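Local coordinates for LPG0439 HIT-related domain-containing protein (Legionella pneumophila subsp. pneumophila, PDB 5L0L) that is of unknown function but contains a HIT-like domain of a predicted membrane protein and may, like other HIT-family members, bind nucleotides or related phosphate compounds, at residues E4-E9 against V115-S120; P12-I17 against E122-L127; I29-K34 against D205-T210; R77-V82 against L127-W132; L93-Q98 against M139-G144. One frame throughout, in Å; residues are numbered along the deposited sequence. Where two conformers were deposited one is given.

Contact 1: E4-E9 against V115-S120; sequences EFLKHE and VTLIGS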
# COMPACT_ATOMS: atom_id res chain seq x y z
N GLU A 4 -8.69 7.44 19.60
CA GLU A 4 -8.82 8.88 19.83
C GLU A 4 -7.88 9.66 18.93
O GLU A 4 -6.78 9.17 18.58
CB GLU A 4 -8.50 9.27 21.28
CG GLU A 4 -9.46 8.69 22.35
CD GLU A 4 -10.83 9.36 22.47
OE1 GLU A 4 -10.94 10.62 22.41
OE2 GLU A 4 -11.83 8.62 22.68
N PHE A 5 -8.30 10.86 18.57
CA PHE A 5 -7.50 11.78 17.76
C PHE A 5 -6.96 12.92 18.59
O PHE A 5 -7.72 13.59 19.31
CB PHE A 5 -8.34 12.31 16.62
CG PHE A 5 -8.73 11.26 15.63
CD1 PHE A 5 -7.88 10.92 14.58
CD2 PHE A 5 -9.93 10.56 15.77
CE1 PHE A 5 -8.23 9.95 13.66
CE2 PHE A 5 -10.29 9.57 14.86
CZ PHE A 5 -9.44 9.26 13.80
N LEU A 6 -5.66 13.17 18.47
CA LEU A 6 -5.04 14.31 19.13
C LEU A 6 -5.65 15.62 18.64
O LEU A 6 -5.92 15.80 17.45
CB LEU A 6 -3.53 14.34 18.88
CG LEU A 6 -2.71 15.35 19.71
CD1 LEU A 6 -2.57 14.89 21.15
CD2 LEU A 6 -1.35 15.59 19.09
N LYS A 7 -5.91 16.53 19.58
CA LYS A 7 -6.30 17.91 19.25
C LYS A 7 -5.09 18.77 19.55
O LYS A 7 -4.64 18.82 20.69
CB LYS A 7 -7.50 18.38 20.08
CG LYS A 7 -8.87 18.09 19.46
CD LYS A 7 -9.29 16.64 19.67
CE LYS A 7 -10.43 16.21 18.75
NZ LYS A 7 -10.66 14.73 18.84
N HIS A 8 -4.57 19.43 18.52
CA HIS A 8 -3.31 20.17 18.62
C HIS A 8 -3.11 21.18 17.47
O HIS A 8 -3.55 20.95 16.35
CB HIS A 8 -2.13 19.19 18.64
CG HIS A 8 -0.82 19.84 18.99
ND1 HIS A 8 0.09 20.24 18.03
CD2 HIS A 8 -0.29 20.20 20.18
CE1 HIS A 8 1.13 20.80 18.62
NE2 HIS A 8 0.93 20.78 19.92
N GLU A 9 -2.45 22.28 17.79
CA GLU A 9 -2.18 23.39 16.87
C GLU A 9 -0.71 23.33 16.45
O GLU A 9 0.18 23.45 17.29
CB GLU A 9 -2.51 24.72 17.59
CG GLU A 9 -1.86 25.99 17.06
CD GLU A 9 -2.60 26.60 15.88
OE1 GLU A 9 -2.82 25.87 14.88
OE2 GLU A 9 -2.95 27.80 15.96
N VAL A 115 -6.15 2.74 24.97
CA VAL A 115 -6.51 3.74 23.99
C VAL A 115 -5.39 3.87 22.93
O VAL A 115 -4.20 3.94 23.26
CB VAL A 115 -6.76 5.12 24.66
CG1 VAL A 115 -6.98 6.21 23.62
CG2 VAL A 115 -7.95 5.05 25.62
N THR A 116 -5.82 3.87 21.67
CA THR A 116 -4.96 4.12 20.52
C THR A 116 -5.11 5.61 20.17
O THR A 116 -6.23 6.08 19.91
CB THR A 116 -5.37 3.24 19.33
OG1 THR A 116 -5.20 1.85 19.66
CG2 THR A 116 -4.55 3.57 18.11
N LEU A 117 -4.00 6.35 20.18
CA LEU A 117 -4.01 7.78 19.93
C LEU A 117 -3.46 8.07 18.53
O LEU A 117 -2.40 7.55 18.18
CB LEU A 117 -3.13 8.48 20.97
CG LEU A 117 -3.05 10.01 20.90
CD1 LEU A 117 -4.44 10.62 21.04
CD2 LEU A 117 -2.08 10.56 21.93
N ILE A 118 -4.18 8.88 17.75
CA ILE A 118 -3.83 9.21 16.36
C ILE A 118 -3.39 10.66 16.36
O ILE A 118 -4.20 11.57 16.64
CB ILE A 118 -5.04 9.08 15.42
CG1 ILE A 118 -5.68 7.69 15.53
CG2 ILE A 118 -4.67 9.42 13.96
CD1 ILE A 118 -4.75 6.57 15.23
N GLY A 119 -2.11 10.88 16.06
CA GLY A 119 -1.49 12.18 16.09
C GLY A 119 -0.56 12.31 17.26
O GLY A 119 -0.78 11.72 18.30
N SER A 120 0.51 13.08 17.07
CA SER A 120 1.44 13.43 18.14
C SER A 120 1.82 14.91 18.02
O SER A 120 1.60 15.53 16.98
CB SER A 120 2.73 12.58 18.10
OG SER A 120 3.55 12.92 16.99
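Glu4 and Phe5 run parallel to Leu117 and Ile118, stitched by three backbone hydrogen bonds in which Glu4 straddles Leu117. Its N donates to Thr116 O at 2.8 Å, while its O receives Ile118 N at 2.7 Å. Two residues on from Glu4, Leu6 N donates to Ile118 O over 2.8 Å. Phe5 and Ile118 project to one face of this pair and lie side by side. The ring leans obliquely on the branched carbon of its neighbour, Phe5 CD1 standing 3.5 Å from Ile118 CB. Its CE1 is close to Ile118 CG2. Pro70 touches the same ring, and Ile96 of the second subunit packs on Ile118 and Thr116. Glu4 and Leu117 share the other face, where the Glu4 chain turns away after CG has met Val115 CG1 at 3.7 Å. Leu6, just beyond the regular bridges, points its side chain at the partner strand; with CG opposite the backbone N (chi1 -170°), CD2 is carried to the backbone of Ser120, 3.4 Å from its C atom. Gly119, having no CB, lets Leu6 CB lie close to its main chain. Lys7 NZ folds back to Phe5 O at 3.2 Å. The arrangement is the parallel half of a small mixed beta sheet, with strand 3-5 at its edge and strand 107-110 antiparallel to the other side of 115-118.

Contact 2: P12-I17 against E122-L127; sequences PGHWSI and EEPSML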
# COMPACT_ATOMS: atom_id res chain seq x y z
N PRO A 12 2.73 27.19 11.34
CA PRO A 12 2.72 27.18 9.86
C PRO A 12 4.08 26.79 9.23
O PRO A 12 4.10 26.22 8.12
CB PRO A 12 2.31 28.62 9.50
CG PRO A 12 2.67 29.45 10.69
CD PRO A 12 2.58 28.55 11.90
N GLY A 13 5.18 27.06 9.94
CA GLY A 13 6.53 26.61 9.55
C GLY A 13 6.93 25.18 9.93
O GLY A 13 8.03 24.74 9.59
N HIS A 14 6.07 24.46 10.64
CA HIS A 14 6.26 23.03 10.87
C HIS A 14 6.32 22.33 9.48
O HIS A 14 5.53 22.65 8.58
CB HIS A 14 5.11 22.47 11.72
CG HIS A 14 5.30 21.06 12.18
ND1 HIS A 14 4.69 19.99 11.56
CD2 HIS A 14 6.02 20.55 13.20
CE1 HIS A 14 5.04 18.87 12.17
NE2 HIS A 14 5.83 19.18 13.18
N TRP A 15 7.28 21.42 9.33
CA TRP A 15 7.54 20.72 8.05
C TRP A 15 6.29 20.07 7.40
O TRP A 15 6.21 19.92 6.18
CB TRP A 15 8.68 19.68 8.21
CG TRP A 15 8.41 18.63 9.23
CD1 TRP A 15 8.83 18.63 10.54
CD2 TRP A 15 7.63 17.43 9.05
NE1 TRP A 15 8.36 17.50 11.18
CE2 TRP A 15 7.63 16.75 10.30
CE3 TRP A 15 6.95 16.87 7.96
CZ2 TRP A 15 6.96 15.53 10.48
CZ3 TRP A 15 6.28 15.65 8.14
CH2 TRP A 15 6.29 14.99 9.40
N SER A 16 5.32 19.66 8.22
CA SER A 16 4.04 19.10 7.75
C SER A 16 3.19 20.07 6.92
O SER A 16 2.38 19.64 6.10
CB SER A 16 3.22 18.60 8.95
OG SER A 16 2.84 19.70 9.77
N ILE A 17 3.35 21.37 7.17
CA ILE A 17 2.61 22.40 6.45
C ILE A 17 3.52 23.01 5.40
O ILE A 17 3.14 23.07 4.23
CB ILE A 17 2.02 23.47 7.43
CG1 ILE A 17 1.02 22.79 8.40
CG2 ILE A 17 1.36 24.62 6.65
CD1 ILE A 17 0.41 23.69 9.45
N GLU A 122 4.82 16.10 17.87
CA GLU A 122 5.92 16.22 16.89
C GLU A 122 5.49 16.00 15.45
O GLU A 122 6.09 16.53 14.53
CB GLU A 122 7.05 15.22 17.18
CG GLU A 122 7.55 15.20 18.62
CD GLU A 122 6.99 14.03 19.43
OE1 GLU A 122 7.72 13.02 19.56
OE2 GLU A 122 5.82 14.11 19.90
N GLU A 123 4.44 15.20 15.25
CA GLU A 123 4.04 14.81 13.91
C GLU A 123 2.51 14.64 13.83
O GLU A 123 1.94 13.76 14.49
CB GLU A 123 4.78 13.50 13.57
CG GLU A 123 4.48 12.91 12.21
CD GLU A 123 5.41 11.77 11.83
OE1 GLU A 123 6.49 11.61 12.46
OE2 GLU A 123 5.07 11.03 10.89
N PRO A 124 1.83 15.47 13.02
CA PRO A 124 0.40 15.22 12.85
C PRO A 124 0.19 13.91 12.09
O PRO A 124 1.08 13.49 11.33
CB PRO A 124 -0.08 16.39 12.01
CG PRO A 124 1.13 16.89 11.30
CD PRO A 124 2.28 16.64 12.24
N SER A 125 -0.95 13.26 12.32
CA SER A 125 -1.39 12.18 11.48
C SER A 125 -1.96 12.80 10.20
O SER A 125 -2.87 13.65 10.25
CB SER A 125 -2.42 11.32 12.19
OG SER A 125 -3.02 10.38 11.31
N MSE A 126 -1.39 12.40 9.06
CA MSE A 126 -1.80 12.85 7.74
C MSE A 126 -2.14 11.64 6.92
O MSE A 126 -1.57 10.55 7.15
CB MSE A 126 -0.65 13.55 7.04
CG MSE A 126 -0.17 14.78 7.77
SE MSE A 126 1.48 15.37 6.82
CE MSE A 126 2.72 14.61 8.11
N LEU A 127 -3.06 11.76 5.98
CA LEU A 127 -3.33 10.65 5.05
C LEU A 127 -2.17 10.61 4.04
O LEU A 127 -1.96 11.55 3.30
CB LEU A 127 -4.65 10.84 4.33
CG LEU A 127 -5.03 9.80 3.27
CD1 LEU A 127 -5.19 8.42 3.87
CD2 LEU A 127 -6.29 10.26 2.54
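His14 and Ser16 press against Pro124, and His14 also bonds to Glu122, in the tight half of this loop-to-loop contact. The imidazole uses both its nitrogens: NE2 donates to Glu122 O at 3.0 Å, and ND1 shares a hydrogen bond of 2.6 Å with Ser16 OG, which fixes the rotation of the ring. Glu122 O lies in the plane of the imidazole, although NE2 stands above the plane of that carbonyl and the N-H...O angle is a bent 143°. Between the two bonds, CE1 of His14 meets Pro124 CD at 3.5 Å. Ser16 CB then rests on Pro124 CG at 3.6 Å, so CD and CG of the proline, a buried residue, are covered by His14 and Ser16 in turn. Trp15 forms the looser, more exposed side. Its chi1 of 59° turns the indole back so that His14 CE1 lies over one face, toward its rim, while the far end of the ring reaches across to the other loop. There Trp15 CZ3 touches the selenomethionine methyl, Met126 CE, at 3.7 Å, and CH2 passes Glu123 CG at 3.9 Å with the carboxylate plane steeply inclined to the indole. Glu122 turns its own carboxylate away from the contact. The contact thus joins an N-terminal loop to the loop that leads directly into strand 128-134, the histidine strand of the HIT-like domain.

Contact 3: I29-K34 against D205-T210; sequences ITVRNK and DTLKVT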
# COMPACT_ATOMS: atom_id res chain seq x y z
N ILE A 29 -0.81 16.89 -7.41
CA ILE A 29 -1.77 16.15 -8.24
C ILE A 29 -3.16 16.33 -7.63
O ILE A 29 -3.34 16.09 -6.43
CB ILE A 29 -1.37 14.67 -8.36
CG1 ILE A 29 0.12 14.62 -8.80
CG2 ILE A 29 -2.36 13.93 -9.27
CD1 ILE A 29 0.75 13.30 -9.18
N THR A 30 -4.11 16.78 -8.46
CA THR A 30 -5.49 17.04 -8.03
C THR A 30 -6.39 15.97 -8.64
O THR A 30 -6.30 15.69 -9.84
CB THR A 30 -5.97 18.43 -8.44
OG1 THR A 30 -5.16 19.40 -7.78
CG2 THR A 30 -7.44 18.64 -8.01
N VAL A 31 -7.23 15.37 -7.79
CA VAL A 31 -8.10 14.28 -8.16
C VAL A 31 -9.55 14.79 -8.21
O VAL A 31 -10.03 15.37 -7.23
CB VAL A 31 -8.03 13.13 -7.14
CG1 VAL A 31 -8.98 12.00 -7.53
CG2 VAL A 31 -6.61 12.59 -7.06
N ARG A 32 -10.19 14.62 -9.38
CA ARG A 32 -11.63 14.92 -9.60
C ARG A 32 -11.91 16.37 -9.26
O ARG A 32 -12.92 16.67 -8.63
CB ARG A 32 -12.53 13.97 -8.78
CG ARG A 32 -12.46 12.52 -9.24
CD ARG A 32 -13.00 11.50 -8.24
NE ARG A 32 -12.79 10.17 -8.82
CZ ARG A 32 -11.84 9.28 -8.49
NH1 ARG A 32 -11.00 9.46 -7.46
NH2 ARG A 32 -11.77 8.13 -9.17
N ASN A 33 -10.98 17.23 -9.67
CA ASN A 33 -11.01 18.67 -9.45
C ASN A 33 -11.26 19.17 -8.01
O ASN A 33 -11.76 20.27 -7.81
CB ASN A 33 -12.01 19.31 -10.44
CG ASN A 33 -11.50 20.63 -10.99
OD1 ASN A 33 -10.31 20.77 -11.33
ND2 ASN A 33 -12.40 21.61 -11.11
N LYS A 34 -10.86 18.38 -7.03
CA LYS A 34 -11.24 18.64 -5.66
C LYS A 34 -10.19 18.23 -4.61
O LYS A 34 -9.93 18.99 -3.68
CB LYS A 34 -12.55 17.90 -5.37
CG LYS A 34 -13.19 18.31 -4.06
CD LYS A 34 -14.55 17.65 -3.83
CE LYS A 34 -14.91 17.68 -2.35
NZ LYS A 34 -16.22 17.04 -2.06
N ASP A 205 -9.39 12.76 -17.51
CA ASP A 205 -9.30 14.11 -17.01
C ASP A 205 -9.28 14.13 -15.48
O ASP A 205 -9.20 15.22 -14.89
CB ASP A 205 -10.58 14.85 -17.47
CG ASP A 205 -10.31 16.20 -18.11
OD1 ASP A 205 -9.41 16.95 -17.65
OD2 ASP A 205 -11.05 16.53 -19.07
N THR A 206 -9.40 12.94 -14.85
CA THR A 206 -9.65 12.83 -13.41
C THR A 206 -8.43 13.19 -12.57
O THR A 206 -8.59 13.59 -11.43
CB THR A 206 -10.15 11.43 -13.00
OG1 THR A 206 -9.17 10.42 -13.27
CG2 THR A 206 -11.46 11.09 -13.73
N LEU A 207 -7.23 13.06 -13.14
CA LEU A 207 -6.00 13.51 -12.47
C LEU A 207 -5.37 14.67 -13.23
O LEU A 207 -5.12 14.53 -14.42
CB LEU A 207 -4.98 12.38 -12.41
CG LEU A 207 -5.37 11.12 -11.65
CD1 LEU A 207 -4.20 10.18 -11.46
CD2 LEU A 207 -5.91 11.52 -10.29
N LYS A 208 -5.11 15.77 -12.55
CA LYS A 208 -4.33 16.89 -13.10
C LYS A 208 -3.02 17.00 -12.32
O LYS A 208 -3.02 17.16 -11.10
CB LYS A 208 -5.13 18.18 -13.02
CG LYS A 208 -6.23 18.19 -14.08
CD LYS A 208 -7.29 19.28 -13.88
CE LYS A 208 -8.37 19.16 -14.96
NZ LYS A 208 -9.67 19.76 -14.54
N VAL A 209 -1.93 16.95 -13.07
CA VAL A 209 -0.59 16.92 -12.51
C VAL A 209 0.08 18.27 -12.80
O VAL A 209 0.09 18.70 -13.95
CB VAL A 209 0.22 15.81 -13.21
CG1 VAL A 209 1.65 15.80 -12.70
CG2 VAL A 209 -0.45 14.46 -13.03
N THR A 210 0.63 18.91 -11.77
CA THR A 210 1.47 20.08 -11.91
C THR A 210 2.87 19.78 -11.31
O THR A 210 3.02 19.66 -10.08
CB THR A 210 0.86 21.30 -11.19
OG1 THR A 210 -0.45 21.53 -11.70
CG2 THR A 210 1.69 22.57 -11.43
O HOH W 1 -2.49 19.78 -9.49
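Ile29 and Val31 face Val209 and Leu207 as non-hydrogen-bonded pairs of an antiparallel strand pairing that adds strand 207-211 to the edge of the six-stranded sheet of the HIT-like domain. Thr30 and Lys208 form the hydrogen-bonded pair, with Thr30 N to Lys208 O at 2.9 Å and Lys208 N to Thr30 O at 3.0 Å. On the face of Ile29 and Val31, the side chains lie side by side with their partners, pointing the same way. Ile29 forks over the neighbouring strand: CG2 leans toward Leu207 CB, and CD1 lies beside Val209 CG2 at 4.2 Å. Leu207 bends its CD2 into the flank of Val31, where it presses on CG2 at a tight 3.5 Å. Val82 and Leu85 of helix 73-92 close over Ile29. The face of Thr30 and Lys208 is polar. Lys208 stretches along it until NZ makes a weak hydrogen bond to Asn33 OD1. Near Thr30, a water donates to Lys208 O at 3.1 Å and is hydrogen-bonded at 3.2 Å to Thr30 OG1, which also bonds to His36 ND1.

Contact 4: R77-V82 against L127-W132; sequences RGLNDV and LHLHMW. With SO4 (sulfate ion), chain C.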
# COMPACT_ATOMS: atom_id res chain seq x y z
N ARG A 77 -9.55 7.09 -1.65
CA ARG A 77 -9.57 6.68 -3.03
C ARG A 77 -8.64 7.54 -3.89
O ARG A 77 -7.95 7.03 -4.77
CB ARG A 77 -10.99 6.74 -3.60
CG ARG A 77 -11.09 5.96 -4.88
CD ARG A 77 -12.37 6.23 -5.60
NE ARG A 77 -12.45 5.33 -6.74
CZ ARG A 77 -13.39 5.39 -7.66
NH1 ARG A 77 -13.39 4.50 -8.65
NH2 ARG A 77 -14.32 6.32 -7.58
N GLY A 78 -8.65 8.85 -3.64
CA GLY A 78 -7.79 9.78 -4.37
C GLY A 78 -6.31 9.50 -4.11
O GLY A 78 -5.52 9.53 -5.03
N LEU A 79 -5.95 9.23 -2.85
CA LEU A 79 -4.56 8.84 -2.50
C LEU A 79 -4.16 7.64 -3.33
O LEU A 79 -3.08 7.59 -3.93
CB LEU A 79 -4.43 8.53 -1.01
CG LEU A 79 -2.99 8.34 -0.52
CD1 LEU A 79 -2.31 9.68 -0.40
CD2 LEU A 79 -2.90 7.63 0.80
N ASN A 80 -5.02 6.63 -3.34
CA ASN A 80 -4.74 5.40 -4.05
C ASN A 80 -4.69 5.57 -5.57
O ASN A 80 -3.96 4.86 -6.23
CB ASN A 80 -5.75 4.32 -3.64
CG ASN A 80 -5.51 3.82 -2.23
OD1 ASN A 80 -4.70 4.37 -1.49
ND2 ASN A 80 -6.16 2.75 -1.86
N ASP A 81 -5.48 6.50 -6.11
CA ASP A 81 -5.37 6.82 -7.55
C ASP A 81 -4.01 7.47 -7.87
O ASP A 81 -3.38 7.13 -8.88
CB ASP A 81 -6.49 7.79 -7.98
CG ASP A 81 -7.85 7.12 -8.12
OD1 ASP A 81 -7.98 5.87 -8.12
OD2 ASP A 81 -8.85 7.89 -8.27
N VAL A 82 -3.60 8.43 -7.04
CA VAL A 82 -2.29 9.07 -7.23
C VAL A 82 -1.17 8.01 -7.11
O VAL A 82 -0.19 8.01 -7.90
CB VAL A 82 -2.08 10.22 -6.25
CG1 VAL A 82 -0.67 10.80 -6.40
CG2 VAL A 82 -3.10 11.33 -6.51
N LEU A 127 -3.06 11.76 5.98
CA LEU A 127 -3.33 10.65 5.05
C LEU A 127 -2.17 10.61 4.04
O LEU A 127 -1.96 11.55 3.30
CB LEU A 127 -4.65 10.84 4.33
CG LEU A 127 -5.03 9.80 3.27
CD1 LEU A 127 -5.19 8.42 3.87
CD2 LEU A 127 -6.29 10.26 2.54
N HIS A 128 -1.39 9.54 4.08
CA HIS A 128 -0.18 9.48 3.24
C HIS A 128 0.30 8.07 3.10
O HIS A 128 -0.01 7.23 3.95
CB HIS A 128 0.95 10.39 3.80
CG HIS A 128 1.63 9.85 5.03
ND1 HIS A 128 0.99 9.73 6.25
CD2 HIS A 128 2.87 9.36 5.21
CE1 HIS A 128 1.83 9.24 7.14
NE2 HIS A 128 2.98 9.00 6.53
N LEU A 129 1.06 7.80 2.04
CA LEU A 129 1.68 6.51 1.89
C LEU A 129 3.07 6.65 1.29
O LEU A 129 3.43 7.71 0.78
CB LEU A 129 0.82 5.55 1.08
CG LEU A 129 0.45 5.80 -0.37
CD1 LEU A 129 1.60 5.50 -1.32
CD2 LEU A 129 -0.75 4.95 -0.75
N HIS A 130 3.81 5.57 1.39
CA HIS A 130 5.22 5.48 0.97
C HIS A 130 5.27 4.58 -0.24
O HIS A 130 4.58 3.58 -0.29
CB HIS A 130 6.07 4.84 2.06
CG HIS A 130 5.99 5.57 3.36
ND1 HIS A 130 6.75 6.68 3.62
CD2 HIS A 130 5.18 5.38 4.43
CE1 HIS A 130 6.41 7.16 4.81
NE2 HIS A 130 5.50 6.36 5.34
N MSE A 131 6.14 4.90 -1.19
CA MSE A 131 6.34 4.07 -2.38
C MSE A 131 7.83 4.07 -2.70
O MSE A 131 8.54 5.07 -2.43
CB MSE A 131 5.49 4.60 -3.54
CG MSE A 131 5.65 3.76 -4.78
SE MSE A 131 4.48 4.37 -6.27
CE MSE A 131 2.75 4.06 -5.42
N TRP A 132 8.33 2.95 -3.21
CA TRP A 132 9.76 2.82 -3.52
C TRP A 132 9.94 1.72 -4.54
O TRP A 132 8.97 1.02 -4.90
CB TRP A 132 10.57 2.54 -2.24
CG TRP A 132 10.16 1.26 -1.58
CD1 TRP A 132 10.75 0.04 -1.72
CD2 TRP A 132 9.04 1.06 -0.70
NE1 TRP A 132 10.05 -0.91 -1.00
CE2 TRP A 132 9.01 -0.31 -0.36
CE3 TRP A 132 8.05 1.91 -0.16
CZ2 TRP A 132 8.05 -0.86 0.50
CZ3 TRP A 132 7.07 1.35 0.64
CH2 TRP A 132 7.07 -0.02 0.96
S SO4 C . 4.84 6.58 8.71
O1 SO4 C . 5.06 7.97 8.22
O2 SO4 C . 4.41 6.80 10.09
O3 SO4 C . 3.85 6.11 7.74
O4 SO4 C . 6.23 6.13 8.57
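Leu79 and Leu129 meet through unlike torsions: Leu79 sets its CG opposite the backbone N (chi1 -170°), whereas Leu129 holds its CG between the backbone N and the carbonyl carbon (chi1 63°). The strand carries His128-Leu129-His130-Met131-Trp132, which resembles the HIT signature His-x-His-x-His with tryptophan in the third place. Helix 73-92 runs almost along this strand and lies against the face opposite the histidines. Leu79 CD2 is the touching atom. It meets both Leu127 and Leu129, 3.9 Å from Leu127 CD1 and 3.8 Å from Leu129 CD2, bridging two residues on the same side of the strand, past which the Leu79 side chain runs in the opposite direction. Asn80 comes in at about a right angle, its OD1 resting on Leu129 CD2 at 4.1 Å; Phe99 of the second subunit packs on both these residues. The helix thus backs an apolar layer, while His128 and His130 turn to the other side and hold a sulfate ion, probably picked up from the crystallisation liquor. The main-chain N atoms of Gly103 and Asn105 also bind it, a setting consistent with the phosphate site of HIT proteins. Met126 O holds His128 ND1 and so steadies the ring. His128 NE2 donates to sulfate O1 at 2.9 Å, nearly straight at 164°, and His130 NE2 reaches sulfate O3 at 2.9 Å.

Contact 5: L93-Q98 against M139-G144; sequences LGLIVQ and MEYIAG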
# COMPACT_ATOMS: atom_id res chain seq x y z
N LEU A 93 11.34 3.27 -14.92
CA LEU A 93 12.73 3.19 -14.45
C LEU A 93 13.29 1.77 -14.39
O LEU A 93 14.49 1.61 -14.19
CB LEU A 93 12.88 3.87 -13.08
CG LEU A 93 12.67 5.37 -13.06
CD1 LEU A 93 12.49 5.85 -11.64
CD2 LEU A 93 13.85 6.08 -13.76
N GLY A 94 12.45 0.76 -14.61
CA GLY A 94 12.87 -0.63 -14.60
C GLY A 94 12.84 -1.27 -13.24
O GLY A 94 13.49 -2.32 -13.03
N LEU A 95 12.07 -0.68 -12.32
CA LEU A 95 12.03 -1.15 -10.93
C LEU A 95 10.77 -1.93 -10.61
O LEU A 95 9.70 -1.68 -11.20
CB LEU A 95 12.12 0.05 -10.00
CG LEU A 95 13.41 0.87 -10.18
CD1 LEU A 95 13.32 2.21 -9.49
CD2 LEU A 95 14.58 0.06 -9.66
N ILE A 96 10.87 -2.82 -9.62
CA ILE A 96 9.69 -3.46 -9.03
C ILE A 96 9.08 -2.41 -8.10
O ILE A 96 9.79 -1.81 -7.31
CB ILE A 96 10.11 -4.66 -8.17
CG1 ILE A 96 10.63 -5.78 -9.06
CG2 ILE A 96 8.94 -5.12 -7.28
CD1 ILE A 96 11.39 -6.83 -8.26
N VAL A 97 7.78 -2.17 -8.16
CA VAL A 97 7.21 -1.14 -7.28
C VAL A 97 6.68 -1.80 -6.02
O VAL A 97 6.10 -2.90 -6.08
CB VAL A 97 6.13 -0.30 -7.98
CG1 VAL A 97 4.86 -1.05 -8.15
CG2 VAL A 97 5.87 0.98 -7.20
N GLN A 98 6.90 -1.15 -4.89
CA GLN A 98 6.29 -1.52 -3.61
C GLN A 98 5.73 -0.26 -2.96
O GLN A 98 6.23 0.86 -3.20
CB GLN A 98 7.30 -2.20 -2.67
CG GLN A 98 7.80 -3.51 -3.26
CD GLN A 98 8.68 -4.31 -2.31
OE1 GLN A 98 9.37 -3.76 -1.44
NE2 GLN A 98 8.67 -5.62 -2.48
N MSE A 139 22.85 -0.91 -8.60
CA MSE A 139 22.66 -0.35 -9.94
C MSE A 139 22.17 1.09 -9.85
O MSE A 139 21.26 1.40 -9.08
CB MSE A 139 21.67 -1.24 -10.69
CG MSE A 139 21.11 -0.66 -11.98
SE MSE A 139 22.49 -0.61 -13.36
CE MSE A 139 21.57 -1.59 -14.81
N GLU A 140 22.77 1.98 -10.66
CA GLU A 140 22.31 3.37 -10.76
C GLU A 140 21.24 3.47 -11.83
O GLU A 140 21.52 3.86 -12.98
CB GLU A 140 23.52 4.31 -10.99
CG GLU A 140 24.53 4.16 -9.82
CD GLU A 140 25.61 5.24 -9.79
OE1 GLU A 140 25.90 5.85 -10.83
OE2 GLU A 140 26.19 5.46 -8.69
N TYR A 141 20.01 3.14 -11.45
CA TYR A 141 18.86 3.19 -12.35
C TYR A 141 18.64 4.63 -12.84
O TYR A 141 18.21 4.86 -13.99
CB TYR A 141 17.59 2.62 -11.70
CG TYR A 141 17.64 1.13 -11.47
CD1 TYR A 141 18.15 0.60 -10.29
CD2 TYR A 141 17.14 0.24 -12.41
CE1 TYR A 141 18.18 -0.77 -10.07
CE2 TYR A 141 17.19 -1.14 -12.21
CZ TYR A 141 17.71 -1.65 -11.04
OH TYR A 141 17.74 -3.01 -10.85
N ILE A 142 18.96 5.59 -11.98
CA ILE A 142 19.13 6.99 -12.36
C ILE A 142 20.63 7.26 -12.25
O ILE A 142 21.22 6.96 -11.22
CB ILE A 142 18.32 7.88 -11.42
CG1 ILE A 142 16.82 7.59 -11.60
CG2 ILE A 142 18.64 9.33 -11.64
CD1 ILE A 142 15.94 8.24 -10.56
N ALA A 143 21.24 7.76 -13.34
CA ALA A 143 22.70 7.94 -13.38
C ALA A 143 23.23 8.72 -12.18
O ALA A 143 22.72 9.80 -11.83
CB ALA A 143 23.16 8.57 -14.71
N GLY A 144 24.21 8.13 -11.50
CA GLY A 144 24.87 8.73 -10.33
C GLY A 144 24.16 8.40 -9.02
O GLY A 144 24.63 8.81 -7.95
O HOH W 2 16.43 3.08 -15.42
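Tyr141 reaches across to Leu93, Gly94 and Leu95, its ring swung there by a CG opposite the carbonyl carbon (chi1 -69°). Starting at the backbone, CB lies 4.1 Å from Leu93 O. CD2 comes closer to the same carbonyl oxygen, at 3.5 Å, approaching it obliquely. Further along that side, CE2 passes Gly94 O at 4.0 Å. Over one face of the ring sits Leu95 CD2, which stands 3.5 Å from the ring centroid and only 4° from its normal, a well-centred CH-pi contact that involves all six ring carbons alike. Met139 CG, of the tyrosine's own segment, covers the opposite face in at least one of that residue's two conformers. At the tip, OH leaves this contact and is hydrogen-bonded to Asp136 N, which fixes the far end of the ring. Beside this pair, Leu93 CD2 meets Ile142 CG1 at 4.0 Å, and Phe186 of helix 176-194 touches both of these side chains. Gly94, with its positive phi, ends helix 73-92 in a Schellman motif and turns the chain toward strand 96-101. A water joins the two backbones, donating 2.7 Å to Leu93 O and 2.9 Å to Tyr141 O, so it satisfies both carbonyl oxygens at once. The contact is therefore chiefly apolar: methyl groups and an aromatic face bring the segments together, while the main chains are linked through a single bridging water.

Along the chain the first segments of contacts 1 to 5 come in numerical order, but the second segments follow as 1, 2, 4, 5 and 3, so contact 3 encloses contacts 4 and 5. These three reach the six-stranded antiparallel sheet, and helix 73-92 runs close to all of them. Contacts 3 and 4, with centres 14 Å apart, are joined by the Arg32-Asp81 salt bridge. Contact 1 belongs to a separate small sheet, about 37 Å between centres from contact 5. Contact 2 touches contact 1 and shares Leu127 with contact 4, connecting the small sheet to the histidine strand. Contacts 1, 3, 4 and 5 all touch the second subunit, placing these parts at the dimer interface.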